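PDB 6E57: surface glycan binding protein B from Bacteroides ovatus, which binds mixed-linkage beta-glucan, probably at the bacterial cell surface, as part of the machinery with which this gut symbiont uses cereal glucans. Local coordinates for residues Asn219-Ile224 with Leu243-Ser248; Asn228-Asn233 with Gln303-Ser308; Trp236-Ile241 with Ile267-Pro272; Leu249-Gln254 with Tyr279-Lys284. All coordinates share one frame; numbering follows the deposited sequence.

Contact 1 comes first along the chain: it brings 219-224, the entry to a probably immunoglobulin-like domain, against 243-248, closing a short loop. Before that loop is complete the chain has begun contact 2, which crosses contact 1 and joins 228-233 to 303-308, so that an early strand meets a late one. Contacts 3 and 4 both fall within the span of contact 2. Contact 3 pairs 236-241 with 267-272 and crosses contact 1 as well as contact 4, which opens only after contact 1 has closed and pairs 249-254 with 279-284. Together they tie both layers of the sandwich, and Trp236 of contact 3 packs against Ile251 and Met281 of contact 4.

Contact 1: Asn219-Ile224 with Leu243-Ser248; sequences NASLVI and LENIAS
At the entry to a beta-sandwich whose strand order is consistent with an immunoglobulin-like fold, Ser221, just before strand 222-225, and Val223 within it pack against the turn 243-245 that leads into strand 246-251. No hydrogen bond joins the two segments, so side chains make the contact. Leu243 reaches across with one branch: its CD2 methyl lies 4.0 Å from Val223 CG2, and the two side chains cross at roughly a right angle. The same CD2 is also 4.0 Å from Leu222 O. With CG set anti to its own carbonyl carbon (chi1 -63°), the Leu243 chain can bring this methyl to the strand although its CB does not start out in that direction. Ile246 adds a second apolar surface, placing CG1 3.9 Å from Ser221 CB and CD1 4.5 Å from Val223 CG2. Leu243 CD2 and the CG1-CD1 arm of Ile246 thus give the buried Val223 and Ser221 an apolar surface that asks for no polar partner.

Ser221 is small enough to fit against the turn, and its OG lies 3.4 Å from Asn245 CB, a touch rather than a polar bond. The hydroxyl is instead hydrogen-bonded to Asn242 O, just before the turn. Across the turn, Ile246 N makes a weak bond to Leu243 O at 3.3 Å, while the amide of Gln262 bonds both Leu243 O and Ile246 O. Past it, Ala247 and Ser248 form a classic beta bulge opposite Lys284. Apolar contact therefore does the work between the segments, and Asn242, next to the turn, adds the polar tie through Ser221 OG and Ala220 O.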
loop_
_atom_site.group_PDB
_atom_site.type_symbol
_atom_site.label_atom_id
_atom_site.label_comp_id
_atom_site.label_asym_id
_atom_site.label_seq_id
_atom_site.Cartn_x
_atom_site.Cartn_y
_atom_site.Cartn_z
ATOM N N ASN A 219 13.036 -8.790 11.180
ATOM C CA ASN A 219 12.850 -9.061 12.603
ATOM C C ASN A 219 12.393 -7.790 13.329
ATOM O O ASN A 219 11.987 -7.855 14.492
ATOM C CB ASN A 219 14.136 -9.569 13.256
ATOM C CG ASN A 219 14.610 -10.883 12.678
ATOM O OD1 ASN A 219 13.915 -11.890 12.771
ATOM N ND2 ASN A 219 15.794 -10.882 12.086
ATOM N N ALA A 220 12.468 -6.641 12.643
ATOM C CA ALA A 220 12.199 -5.347 13.249
ATOM C C ALA A 220 10.702 -5.205 13.524
ATOM O O ALA A 220 9.866 -5.713 12.769
ATOM C CB ALA A 220 12.687 -4.240 12.349
ATOM N N SER A 221 10.386 -4.515 14.624
ATOM C CA SER A 221 9.053 -4.022 14.879
ATOM C C SER A 221 8.780 -2.866 13.914
ATOM O O SER A 221 9.227 -1.746 14.146
ATOM C CB SER A 221 8.908 -3.607 16.318
ATOM O OG SER A 221 9.351 -4.643 17.185
ATOM N N LEU A 222 8.085 -3.167 12.811
ATOM C CA LEU A 222 7.866 -2.217 11.729
ATOM C C LEU A 222 6.385 -1.832 11.679
ATOM O O LEU A 222 5.542 -2.635 11.297
ATOM C CB LEU A 222 8.325 -2.840 10.407
ATOM C CG LEU A 222 8.176 -1.961 9.167
ATOM C CD1 LEU A 222 9.118 -0.773 9.230
ATOM C CD2 LEU A 222 8.423 -2.767 7.902
ATOM N N VAL A 223 6.099 -0.585 12.068
ATOM C CA VAL A 223 4.780 0.020 11.941
ATOM C C VAL A 223 4.565 0.409 10.472
ATOM O O VAL A 223 5.386 1.120 9.888
ATOM C CB VAL A 223 4.648 1.238 12.874
ATOM C CG1 VAL A 223 3.367 2.018 12.615
ATOM C CG2 VAL A 223 4.755 0.832 14.337
ATOM N N ILE A 224 3.443 -0.045 9.898
ATOM C CA ILE A 224 3.199 0.019 8.455
ATOM C C ILE A 224 2.046 0.982 8.135
ATOM O O ILE A 224 2.141 1.752 7.176
ATOM C CB ILE A 224 2.931 -1.390 7.890
ATOM C CG1 ILE A 224 4.140 -2.310 8.072
ATOM C CG2 ILE A 224 2.505 -1.312 6.433
ATOM C CD1 ILE A 224 3.811 -3.780 7.952
ATOM N N LEU A 243 5.022 -6.269 16.295
ATOM C CA LEU A 243 4.580 -5.208 17.190
ATOM C C LEU A 243 4.455 -5.709 18.637
ATOM O O LEU A 243 4.265 -4.894 19.543
ATOM C CB LEU A 243 3.249 -4.644 16.679
ATOM C CG LEU A 243 3.280 -3.977 15.302
ATOM C CD1 LEU A 243 2.004 -3.183 15.066
ATOM C CD2 LEU A 243 4.493 -3.071 15.139
ATOM N N GLU A 244 4.579 -7.025 18.858
ATOM C CA GLU A 244 4.517 -7.591 20.216
ATOM C C GLU A 244 5.807 -7.255 20.982
ATOM O O GLU A 244 5.806 -7.236 22.219
ATOM C CB GLU A 244 4.231 -9.098 20.178
ATOM C CG GLU A 244 5.450 -9.981 19.960
ATOM C CD GLU A 244 5.904 -10.124 18.518
ATOM O OE1 GLU A 244 5.444 -9.333 17.666
ATOM O OE2 GLU A 244 6.717 -11.035 18.247
ATOM N N ASN A 245 6.891 -6.977 20.242
ATOM C CA ASN A 245 8.202 -6.632 20.806
ATOM C C ASN A 245 8.240 -5.173 21.289
ATOM O O ASN A 245 9.202 -4.780 21.952
ATOM C CB ASN A 245 9.334 -6.857 19.796
ATOM C CG ASN A 245 9.564 -8.315 19.458
ATOM O OD1 ASN A 245 9.559 -9.174 20.337
ATOM N ND2 ASN A 245 9.785 -8.602 18.187
ATOM N N ILE A 246 7.224 -4.368 20.944
ATOM C CA ILE A 246 7.185 -2.949 21.321
ATOM C C ILE A 246 6.942 -2.836 22.832
ATOM O O ILE A 246 6.016 -3.442 23.370
ATOM C CB ILE A 246 6.129 -2.178 20.504
ATOM C CG1 ILE A 246 6.516 -2.128 19.023
ATOM C CG2 ILE A 246 5.907 -0.787 21.086
ATOM C CD1 ILE A 246 5.594 -1.305 18.151
ATOM N N ALA A 247 7.791 -2.041 23.493
ATOM C CA ALA A 247 7.722 -1.768 24.926
ATOM C C ALA A 247 7.033 -0.421 25.182
ATOM O O ALA A 247 6.322 -0.272 26.178
ATOM C CB ALA A 247 9.111 -1.786 25.515
ATOM N N SER A 248 7.265 0.556 24.293
ATOM C CA SER A 248 6.708 1.897 24.449
ATOM C C SER A 248 6.696 2.648 23.111
ATOM O O SER A 248 7.506 2.375 22.228
ATOM C CB SER A 248 7.472 2.672 25.492
ATOM O OG SER A 248 8.842 2.773 25.138
#

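Contact 2: Asn228-Asn233 with Gln303-Ser308; sequences NRATAN and QTVTVS
Ala230 and Val305 meet on the buried face of a parallel strand pair, with Ala230 CB 3.9 Å from Val305 CG1. The valine has CG1 anti to its backbone N (chi1 -176°), which turns that branch toward the neighbouring strand. Val307 adopts the same conformation, and its CG1 sits 3.9 Å from Ala232 CB. The small Ala230 leaves room for the ring of Trp236, which packs on Ala230 and Val305. The alternate face carries Arg229, Thr231, Thr306 and Ser308, polar residues suited to its more exposed setting; Thr231 lays its CG2 methyl 3.7 Å from Ser308 O.

At the start of the pair two amides meet without bonding. Asn228 ND2 is 3.8 Å from Gln303 NE2, and the amide planes stand 86° apart. A bend at chi2 (76°) folds the glutamine back, so that NE2 gives a weak bond to Thr304 O while OE1 accepts from Asn295 ND2.

The backbone ladder runs between these side chains. Its straightest rung, Thr306 N to Asn228 O, measures 2.9 Å. Ala230 N to Thr306 O and Ala232 N to Ser308 O follow, with a weak bond from Ser308 N to Ala230 O between them. A short early strand pairing in parallel with strand 299-315, the last of this sandwich, after 222-225 has paired with 235-240, is consistent with the A-to-A' strand switch of immunoglobulin-like folds.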
loop_
_atom_site.group_PDB
_atom_site.type_symbol
_atom_site.label_atom_id
_atom_site.label_comp_id
_atom_site.label_asym_id
_atom_site.label_seq_id
_atom_site.Cartn_x
_atom_site.Cartn_y
_atom_site.Cartn_z
ATOM N N ASN A 228 -0.412 7.696 10.637
ATOM C CA ASN A 228 -0.310 9.032 10.029
ATOM C C ASN A 228 -1.195 10.032 10.781
ATOM O O ASN A 228 -0.865 11.213 10.855
ATOM C CB ASN A 228 -0.699 9.025 8.549
ATOM C CG ASN A 228 0.294 8.275 7.686
ATOM O OD1 ASN A 228 0.195 7.059 7.531
ATOM N ND2 ASN A 228 1.252 8.993 7.121
ATOM N N ARG A 229 -2.328 9.546 11.301
ATOM C CA ARG A 229 -3.345 10.359 11.962
ATOM C C ARG A 229 -3.742 9.690 13.280
ATOM O O ARG A 229 -3.675 8.466 13.406
ATOM C CB ARG A 229 -4.582 10.507 11.068
ATOM C CG ARG A 229 -4.357 11.331 9.808
ATOM C CD ARG A 229 -5.472 11.142 8.796
ATOM N NE ARG A 229 -5.525 9.777 8.278
ATOM C CZ ARG A 229 -4.747 9.301 7.307
ATOM N NH1 ARG A 229 -3.842 10.079 6.737
ATOM N NH2 ARG A 229 -4.872 8.044 6.915
ATOM N N ALA A 230 -4.163 10.511 14.249
ATOM C CA ALA A 230 -4.624 10.040 15.552
ATOM C C ALA A 230 -5.560 11.084 16.170
ATOM O O ALA A 230 -5.357 12.280 15.991
ATOM C CB ALA A 230 -3.443 9.767 16.448
ATOM N N THR A 231 -6.585 10.608 16.887
ATOM C CA THR A 231 -7.500 11.468 17.635
ATOM C C THR A 231 -7.077 11.470 19.110
ATOM O O THR A 231 -6.898 10.411 19.713
ATOM C CB THR A 231 -8.959 11.029 17.444
ATOM O OG1 THR A 231 -9.292 11.147 16.062
ATOM C CG2 THR A 231 -9.935 11.847 18.260
ATOM N N ALA A 232 -6.923 12.672 19.676
ATOM C CA ALA A 232 -6.456 12.859 21.046
ATOM C C ALA A 232 -7.437 12.213 22.031
ATOM O O ALA A 232 -8.656 12.352 21.882
ATOM C CB ALA A 232 -6.287 14.331 21.332
ATOM N N ASN A 233 -6.881 11.492 23.014
ATOM C CA ASN A 233 -7.600 10.990 24.190
ATOM C C ASN A 233 -8.586 9.870 23.825
ATOM O O ASN A 233 -9.526 9.630 24.577
ATOM C CB ASN A 233 -8.352 12.108 24.922
ATOM C CG ASN A 233 -7.442 13.211 25.413
ATOM O OD1 ASN A 233 -6.504 12.955 26.165
ATOM N ND2 ASN A 233 -7.717 14.439 25.007
ATOM N N GLN A 303 8.157 9.007 12.989
ATOM C CA GLN A 303 6.877 9.048 12.279
ATOM C C GLN A 303 6.194 10.396 12.551
ATOM O O GLN A 303 6.131 10.843 13.699
ATOM C CB GLN A 303 5.991 7.891 12.753
ATOM C CG GLN A 303 4.562 7.930 12.225
ATOM C CD GLN A 303 4.464 7.493 10.787
ATOM O OE1 GLN A 303 5.199 6.618 10.330
ATOM N NE2 GLN A 303 3.539 8.097 10.060
ATOM N N THR A 304 5.679 11.029 11.491
ATOM C CA THR A 304 4.913 12.261 11.613
ATOM C C THR A 304 3.438 11.891 11.810
ATOM O O THR A 304 2.849 11.199 10.973
ATOM C CB THR A 304 5.151 13.185 10.411
ATOM O OG1 THR A 304 6.522 13.584 10.443
ATOM C CG2 THR A 304 4.274 14.416 10.420
ATOM N N VAL A 305 2.870 12.348 12.935
ATOM C CA VAL A 305 1.489 12.079 13.326
ATOM C C VAL A 305 0.738 13.410 13.362
ATOM O O VAL A 305 1.167 14.337 14.046
ATOM C CB VAL A 305 1.414 11.391 14.704
ATOM C CG1 VAL A 305 -0.012 11.018 15.074
ATOM C CG2 VAL A 305 2.322 10.177 14.784
ATOM N N THR A 306 -0.377 13.483 12.628
ATOM C CA THR A 306 -1.315 14.589 12.738
ATOM C C THR A 306 -2.367 14.230 13.794
ATOM O O THR A 306 -3.055 13.216 13.677
ATOM C CB THR A 306 -1.944 14.927 11.382
ATOM O OG1 THR A 306 -0.888 15.373 10.534
ATOM C CG2 THR A 306 -3.007 16.001 11.468
ATOM N N VAL A 307 -2.467 15.072 14.828
ATOM C CA VAL A 307 -3.427 14.897 15.903
ATOM C C VAL A 307 -4.521 15.963 15.757
ATOM O O VAL A 307 -4.244 17.108 15.389
ATOM C CB VAL A 307 -2.740 14.961 17.282
ATOM C CG1 VAL A 307 -3.731 14.777 18.420
ATOM C CG2 VAL A 307 -1.614 13.943 17.395
ATOM N N SER A 308 -5.765 15.556 16.033
ATOM C CA SER A 308 -6.926 16.447 16.080
ATOM C C SER A 308 -7.903 15.948 17.154
ATOM O O SER A 308 -7.881 14.771 17.502
ATOM C CB SER A 308 -7.585 16.556 14.725
ATOM O OG SER A 308 -7.698 15.283 14.110
#

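Contact 3: Trp236-Ile241 with Ile267-Pro272; sequences WTISGI and ITLTCP
Ile267 pairs with Ile238 in an antiparallel ladder, each giving its backbone N to the other's O. Ile238 N to Ile267 O is the straighter of the two at 2.8 Å. The side chains lie side by side on the buried face, with Ile267 CG2 3.9 Å from Ile238 CB. Thr268 follows on the opposite face in a non-hydrogen-bonded pair with Thr237. Both threonines hold OG1 anti to the carbonyl carbon, and the hydroxyls, Thr237 OG1 and Thr268 OG1, meet in a hydrogen bond of 2.8 Å, a polar link suited to a face that includes exposed Thr237.

Leu269 returns to the buried face opposite Trp236, again with two backbone bonds. Its first torsion (chi1 70°) sets CG between the backbone N and carbonyl carbon, bringing CD2 within 4.0 Å of Trp236 CE3. The same methyl touches Ile238 CD1, which sits on one indole face, 3.7 Å above the plane and offset toward the rim. Past Thr270, Cys271 turns inward; its CB is 3.9 Å from Trp236 CE3, and SG makes an oblique sulfur-aromatic contact.

Trp236 NE1 bonds Gly226 O, fixing how the large ring is turned in the core. Strand 235-240 thus lies between 222-225 and 266-270 in one layer, while its tryptophan reaches Ile251 of strand 246-251 and Met281 of strand 277-285 in the other.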
loop_
_atom_site.group_PDB
_atom_site.type_symbol
_atom_site.label_atom_id
_atom_site.label_comp_id
_atom_site.label_asym_id
_atom_site.label_seq_id
_atom_site.Cartn_x
_atom_site.Cartn_y
_atom_site.Cartn_z
ATOM N N TRP A 236 -6.478 4.221 19.455
ATOM C CA TRP A 236 -5.643 4.403 18.285
ATOM C C TRP A 236 -5.038 3.042 17.927
ATOM O O TRP A 236 -4.306 2.472 18.733
ATOM C CB TRP A 236 -4.571 5.462 18.582
ATOM C CG TRP A 236 -3.670 5.816 17.438
ATOM C CD1 TRP A 236 -3.890 5.603 16.108
ATOM C CD2 TRP A 236 -2.406 6.502 17.526
ATOM N NE1 TRP A 236 -2.844 6.089 15.369
ATOM C CE2 TRP A 236 -1.920 6.647 16.211
ATOM C CE3 TRP A 236 -1.638 7.001 18.585
ATOM C CZ2 TRP A 236 -0.703 7.265 15.932
ATOM C CZ3 TRP A 236 -0.436 7.613 18.309
ATOM C CH2 TRP A 236 0.024 7.741 16.999
ATOM N N THR A 237 -5.385 2.517 16.745
ATOM C CA THR A 237 -4.945 1.187 16.321
ATOM C C THR A 237 -3.921 1.322 15.188
ATOM O O THR A 237 -4.185 1.961 14.168
ATOM C CB THR A 237 -6.138 0.304 15.937
ATOM O OG1 THR A 237 -6.927 0.128 17.114
ATOM C CG2 THR A 237 -5.725 -1.047 15.398
ATOM N N ILE A 238 -2.761 0.688 15.399
ATOM C CA ILE A 238 -1.605 0.738 14.517
ATOM C C ILE A 238 -1.283 -0.690 14.053
ATOM O O ILE A 238 -1.337 -1.629 14.853
ATOM C CB ILE A 238 -0.429 1.403 15.260
ATOM C CG1 ILE A 238 -0.639 2.914 15.381
ATOM C CG2 ILE A 238 0.901 1.071 14.607
ATOM C CD1 ILE A 238 0.325 3.594 16.328
ATOM N N SER A 239 -0.945 -0.836 12.763
ATOM C CA SER A 239 -0.727 -2.138 12.119
ATOM C C SER A 239 0.722 -2.259 11.635
ATOM O O SER A 239 1.244 -1.340 11.018
ATOM C CB SER A 239 -1.690 -2.343 10.986
ATOM O OG SER A 239 -3.017 -2.431 11.473
ATOM N N GLY A 240 1.335 -3.421 11.898
ATOM C CA GLY A 240 2.748 -3.677 11.621
ATOM C C GLY A 240 3.046 -5.164 11.515
ATOM O O GLY A 240 2.166 -5.943 11.174
ATOM N N ILE A 241 4.291 -5.549 11.828
ATOM C CA ILE A 241 4.764 -6.918 11.595
ATOM C C ILE A 241 5.266 -7.556 12.899
ATOM O O ILE A 241 4.909 -8.704 13.175
ATOM C CB ILE A 241 5.817 -6.973 10.466
ATOM C CG1 ILE A 241 6.353 -8.391 10.239
ATOM C CG2 ILE A 241 6.949 -5.995 10.716
ATOM C CD1 ILE A 241 5.335 -9.366 9.714
ATOM N N ILE A 267 -1.394 -3.221 17.310
ATOM C CA ILE A 267 -1.299 -2.651 18.650
ATOM C C ILE A 267 -2.284 -1.477 18.746
ATOM O O ILE A 267 -2.402 -0.689 17.809
ATOM C CB ILE A 267 0.153 -2.237 18.971
ATOM C CG1 ILE A 267 0.355 -1.962 20.462
ATOM C CG2 ILE A 267 0.596 -1.054 18.124
ATOM C CD1 ILE A 267 1.808 -1.872 20.868
ATOM N N THR A 268 -3.003 -1.394 19.874
ATOM C CA THR A 268 -3.966 -0.321 20.154
ATOM C C THR A 268 -3.593 0.365 21.473
ATOM O O THR A 268 -3.368 -0.306 22.477
ATOM C CB THR A 268 -5.405 -0.855 20.200
ATOM O OG1 THR A 268 -5.659 -1.554 18.979
ATOM C CG2 THR A 268 -6.440 0.233 20.383
ATOM N N LEU A 269 -3.553 1.703 21.455
ATOM C CA LEU A 269 -3.203 2.520 22.622
ATOM C C LEU A 269 -4.179 3.699 22.723
ATOM O O LEU A 269 -5.009 3.898 21.836
ATOM C CB LEU A 269 -1.749 2.996 22.492
ATOM C CG LEU A 269 -1.454 4.031 21.402
ATOM C CD1 LEU A 269 -0.301 4.936 21.808
ATOM C CD2 LEU A 269 -1.145 3.363 20.071
ATOM N N THR A 270 -4.079 4.462 23.817
ATOM C CA THR A 270 -4.795 5.730 23.967
ATOM C C THR A 270 -3.859 6.872 23.557
ATOM O O THR A 270 -2.879 7.158 24.252
ATOM C CB THR A 270 -5.310 5.931 25.400
ATOM O OG1 THR A 270 -6.052 4.774 25.788
ATOM C CG2 THR A 270 -6.184 7.158 25.545
ATOM N N CYS A 271 -4.158 7.510 22.421
ATOM C CA CYS A 271 -3.409 8.675 21.976
ATOM C C CYS A 271 -3.450 9.735 23.072
ATOM O O CYS A 271 -4.534 10.123 23.510
ATOM C CB CYS A 271 -3.972 9.244 20.680
ATOM S SG CYS A 271 -3.281 10.862 20.248
ATOM N N PRO A 272 -2.286 10.218 23.564
ATOM C CA PRO A 272 -2.255 11.169 24.677
ATOM C C PRO A 272 -2.892 12.535 24.364
ATOM O O PRO A 272 -3.277 12.805 23.224
ATOM C CB PRO A 272 -0.759 11.317 24.992
ATOM C CG PRO A 272 -0.058 10.912 23.715
ATOM C CD PRO A 272 -0.942 9.852 23.097
#

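Contact 4: Leu249-Gln254 with Tyr279-Lys284; sequences LTIGGQ and YTMTGK
Ile251 and Met281 lie side by side on the buried face of this antiparallel pair, Ile251 CG1 3.8 Å from Met281 SD. An extended start to the methionine chain (chi1 168°, chi2 163°) carries its flexible, polarisable sulfur into the core. Ile251 CG2 turns to Tyr279 CB, the two side chains crossing near a right angle. On the same face Leu249 CD2 packs 4.0 Å from Gly283 CA, where the lack of a side chain lets the leucine lie close to the backbone.

Thr250 and Thr282 form the hydrogen-bonded pair between these positions. Thr250 N gives to Thr282 O at 2.9 Å, and Thr282 N returns the bond to Thr250 O. Thr250 OG1 is held by Thr255 OG1.

Beyond the strand comes a type II' turn from Ile251 to Gln254. Gly252 suits its positive phi (53°), and its CA lies 3.9 Å from Tyr279 CD1; the tyrosine hydroxyl is fixed by Ser275 O.

In this layer strand 277-285 runs between 246-251 and 299-315, bonding to the latter through Tyr279 and Met281, while strand 254-256 pairs with the other edge of 246-251.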
loop_
_atom_site.group_PDB
_atom_site.type_symbol
_atom_site.label_atom_id
_atom_site.label_comp_id
_atom_site.label_asym_id
_atom_site.label_seq_id
_atom_site.Cartn_x
_atom_site.Cartn_y
_atom_site.Cartn_z
ATOM N N LEU A 249 5.752 3.592 22.998
ATOM C CA LEU A 249 5.681 4.585 21.927
ATOM C C LEU A 249 5.668 5.982 22.560
ATOM O O LEU A 249 5.001 6.195 23.574
ATOM C CB LEU A 249 4.409 4.357 21.102
ATOM C CG LEU A 249 4.329 3.030 20.348
ATOM C CD1 LEU A 249 2.913 2.774 19.854
ATOM C CD2 LEU A 249 5.308 2.999 19.186
ATOM N N THR A 250 6.405 6.921 21.954
ATOM C CA THR A 250 6.448 8.313 22.399
ATOM C C THR A 250 5.918 9.214 21.276
ATOM O O THR A 250 6.471 9.228 20.190
ATOM C CB THR A 250 7.866 8.701 22.838
ATOM O OG1 THR A 250 8.241 7.822 23.897
ATOM C CG2 THR A 250 7.979 10.136 23.307
ATOM N N ILE A 251 4.831 9.939 21.560
ATOM C CA ILE A 251 4.233 10.934 20.658
ATOM C C ILE A 251 4.271 12.282 21.385
ATOM O O ILE A 251 4.063 12.341 22.596
ATOM C CB ILE A 251 2.799 10.540 20.242
ATOM C CG1 ILE A 251 2.684 9.052 19.901
ATOM C CG2 ILE A 251 2.304 11.409 19.095
ATOM C CD1 ILE A 251 2.191 8.191 21.043
ATOM N N GLY A 252 4.535 13.358 20.642
ATOM C CA GLY A 252 4.963 14.587 21.265
ATOM C C GLY A 252 6.144 14.285 22.166
ATOM O O GLY A 252 7.157 13.764 21.697
ATOM N N GLY A 253 5.992 14.537 23.467
ATOM C CA GLY A 253 6.968 14.097 24.462
ATOM C C GLY A 253 6.361 13.103 25.438
ATOM O O GLY A 253 6.889 12.904 26.533
ATOM N N GLN A 254 5.257 12.473 25.019
ATOM C CA GLN A 254 4.386 11.698 25.892
ATOM C C GLN A 254 4.572 10.207 25.594
ATOM O O GLN A 254 4.194 9.737 24.527
ATOM C CB GLN A 254 2.925 12.106 25.685
ATOM C CG GLN A 254 2.673 13.607 25.766
ATOM C CD GLN A 254 2.740 14.146 27.175
ATOM O OE1 GLN A 254 3.780 14.112 27.830
ATOM N NE2 GLN A 254 1.622 14.671 27.649
ATOM N N TYR A 279 3.155 16.022 15.083
ATOM C CA TYR A 279 4.027 15.537 16.145
ATOM C C TYR A 279 4.906 14.393 15.635
ATOM O O TYR A 279 4.528 13.662 14.720
ATOM C CB TYR A 279 3.198 15.086 17.350
ATOM C CG TYR A 279 2.442 16.200 18.022
ATOM C CD1 TYR A 279 3.059 17.018 18.956
ATOM C CD2 TYR A 279 1.118 16.455 17.704
ATOM C CE1 TYR A 279 2.374 18.053 19.571
ATOM C CE2 TYR A 279 0.419 17.485 18.312
ATOM C CZ TYR A 279 1.049 18.286 19.249
ATOM O OH TYR A 279 0.368 19.302 19.854
ATOM N N THR A 280 6.076 14.255 16.264
ATOM C CA THR A 280 6.990 13.155 16.029
ATOM C C THR A 280 6.610 11.984 16.943
ATOM O O THR A 280 6.385 12.180 18.135
ATOM C CB THR A 280 8.439 13.588 16.284
ATOM O OG1 THR A 280 8.740 14.669 15.403
ATOM C CG2 THR A 280 9.431 12.466 16.078
ATOM N N MET A 281 6.540 10.778 16.366
ATOM C CA MET A 281 6.378 9.534 17.119
ATOM C C MET A 281 7.633 8.674 16.926
ATOM O O MET A 281 8.116 8.522 15.807
ATOM C CB MET A 281 5.140 8.748 16.664
ATOM C CG MET A 281 5.084 7.319 17.204
ATOM S SD MET A 281 3.440 6.534 17.104
ATOM C CE MET A 281 3.112 6.649 15.348
ATOM N N THR A 282 8.153 8.144 18.039
ATOM C CA THR A 282 9.186 7.110 18.050
ATOM C C THR A 282 8.690 5.951 18.919
ATOM O O THR A 282 7.600 6.022 19.479
ATOM C CB THR A 282 10.523 7.657 18.563
ATOM O OG1 THR A 282 10.323 8.081 19.912
ATOM C CG2 THR A 282 11.055 8.804 17.732
ATOM N N GLY A 283 9.497 4.892 19.018
ATOM C CA GLY A 283 9.192 3.748 19.866
ATOM C C GLY A 283 10.446 2.981 20.236
ATOM O O GLY A 283 11.487 3.161 19.611
ATOM N N LYS A 284 10.324 2.121 21.253
ATOM C CA LYS A 284 11.417 1.275 21.747
ATOM C C LYS A 284 10.910 -0.164 21.907
ATOM O O LYS A 284 9.807 -0.384 22.406
ATOM C CB LYS A 284 11.948 1.809 23.083
ATOM C CG LYS A 284 12.741 3.108 23.000
ATOM C CD LYS A 284 14.163 2.927 22.497
ATOM C CE LYS A 284 14.856 4.231 22.151
ATOM N NZ LYS A 284 14.293 4.848 20.926
#